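Local coordinates for HpuA (Kingella denitrificans ATCC 33394, PDB 5EC6), which probably serves as an outer-membrane lipoprotein receptor that binds haemoglobin and so helps the bacterium take up iron, at residues T155-T159 against D160-G164. Residues are numbered along the deposited sequence; the frame is centred on the assembly and turned at random.
Sequences TPAPT and DTLQG
The carbonyl oxygen of Pro158 is gripped from two sources. Thr161 N donates to Pro158 O over 3.2 Å in a fairly straight bond, with an angle of 164° at the hydrogen. The donor stands well above the carbonyl plane, 54° out of it. Ser280 OG makes a second hydrogen bond to the same oxygen. One step on, Leu162 N reaches Thr159 O at 3.4 Å, a weak bond. These two backbone bonds curl the chain tightly at Thr159 and Asp160.

The Pro158 ring lies obliquely against the side chain of Thr161, with Pro158 CB 3.7 Å from Thr161 OG1. With chi1 63° setting CG between the backbone N and the carbonyl carbon, OD1 of Asp160 lies 3.5 Å from Pro158 CB. The hydroxyl of Thr161 has its polar partner elsewhere, in Glu268.

Leu162 spreads its two methyls over different residues. CD1 of Leu162 rests on the backbone of Thr159, 3.7 Å from Thr159 CA. CD2 of Leu162 meets Ala157 CB at 4.1 Å. This apolar pair is buried, and both side chains also touch Leu264 of strand 256-265.

Successive i to i+3 backbone bonds, with helical angles at Thr159 and Asp160, are characteristic of a short 3-10 turn. Here it lies in the loop joining strand 148-154 to helix 165-168 in this strand-rich receptor.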
loop_
_atom_site.group_PDB
_atom_site.type_symbol
_atom_site.label_atom_id
_atom_site.label_comp_id
_atom_site.label_asym_id
_atom_site.label_seq_id
_atom_site.Cartn_x
_atom_site.Cartn_y
_atom_site.Cartn_z
ATOM N N THR A 155 -1.585 0.017 -9.174
ATOM C CA THR A 155 -2.172 -0.624 -10.342
ATOM C C THR A 155 -3.301 -1.567 -9.899
ATOM O O THR A 155 -3.031 -2.539 -9.243
ATOM C CB THR A 155 -1.068 -1.440 -11.038
ATOM O OG1 THR A 155 -0.055 -0.531 -11.570
ATOM C CG2 THR A 155 -1.586 -2.245 -12.192
ATOM N N PRO A 156 -4.516 -1.242 -10.231
ATOM C CA PRO A 156 -5.609 -2.097 -9.770
ATOM C C PRO A 156 -5.539 -3.489 -10.358
ATOM O O PRO A 156 -5.088 -3.712 -11.508
ATOM C CB PRO A 156 -6.882 -1.390 -10.252
ATOM C CG PRO A 156 -6.451 -0.283 -11.079
ATOM C CD PRO A 156 -5.000 -0.081 -10.973
ATOM N N ALA A 157 -5.987 -4.446 -9.571
ATOM C CA ALA A 157 -6.083 -5.831 -10.037
ATOM C C ALA A 157 -7.163 -6.014 -11.086
ATOM O O ALA A 157 -8.338 -5.803 -10.815
ATOM C CB ALA A 157 -6.408 -6.755 -8.845
ATOM N N PRO A 158 -6.807 -6.453 -12.311
ATOM C CA PRO A 158 -7.883 -6.579 -13.275
ATOM C C PRO A 158 -8.934 -7.616 -12.849
ATOM O O PRO A 158 -8.554 -8.688 -12.438
ATOM C CB PRO A 158 -7.121 -7.100 -14.534
ATOM C CG PRO A 158 -5.716 -6.584 -14.353
ATOM C CD PRO A 158 -5.469 -6.716 -12.875
ATOM N N THR A 159 -10.209 -7.291 -12.963
ATOM C CA THR A 159 -11.265 -8.193 -12.497
ATOM C C THR A 159 -11.303 -9.480 -13.306
ATOM O O THR A 159 -11.620 -10.518 -12.787
ATOM C CB THR A 159 -12.649 -7.520 -12.499
ATOM O OG1 THR A 159 -12.953 -7.074 -13.827
ATOM C CG2 THR A 159 -12.686 -6.325 -11.545
ATOM N N ASP A 160 -10.861 -9.427 -14.575
ATOM C CA ASP A 160 -10.889 -10.645 -15.383
ATOM C C ASP A 160 -9.836 -11.712 -15.070
ATOM O O ASP A 160 -9.924 -12.845 -15.545
ATOM C CB ASP A 160 -10.967 -10.291 -16.890
ATOM C CG ASP A 160 -9.794 -9.553 -17.404
ATOM O OD1 ASP A 160 -8.775 -9.380 -16.688
ATOM O OD2 ASP A 160 -9.935 -9.102 -18.589
ATOM N N THR A 161 -8.875 -11.399 -14.177
ATOM C CA THR A 161 -7.936 -12.353 -13.761
ATOM C C THR A 161 -7.845 -12.493 -12.246
ATOM O O THR A 161 -6.867 -13.028 -11.759
ATOM C CB THR A 161 -6.562 -12.010 -14.335
ATOM O OG1 THR A 161 -6.215 -10.679 -13.962
ATOM C CG2 THR A 161 -6.613 -12.084 -15.890
ATOM N N LEU A 162 -8.906 -12.097 -11.569
ATOM C CA LEU A 162 -9.035 -12.384 -10.095
ATOM C C LEU A 162 -9.111 -13.879 -9.868
ATOM O O LEU A 162 -9.417 -14.665 -10.811
ATOM C CB LEU A 162 -10.254 -11.689 -9.529
ATOM C CG LEU A 162 -10.208 -10.140 -9.336
ATOM C CD1 LEU A 162 -11.569 -9.590 -9.037
ATOM C CD2 LEU A 162 -9.140 -9.740 -8.303
ATOM N N GLN A 163 -8.752 -14.317 -8.671
ATOM C CA GLN A 163 -8.698 -15.741 -8.394
ATOM C C GLN A 163 -10.011 -16.448 -8.677
ATOM O O GLN A 163 -11.078 -15.964 -8.313
ATOM C CB GLN A 163 -8.238 -16.051 -6.962
ATOM C CG GLN A 163 -9.116 -15.485 -5.857
ATOM C CD GLN A 163 -8.552 -15.911 -4.538
ATOM O OE1 GLN A 163 -7.518 -15.403 -4.126
ATOM N NE2 GLN A 163 -9.147 -16.935 -3.912
ATOM N N GLY A 164 -9.879 -17.607 -9.339
ATOM C CA GLY A 164 -11.069 -18.441 -9.631
ATOM C C GLY A 164 -11.704 -18.105 -10.979
ATOM O O GLY A 164 -12.503 -18.895 -11.488
#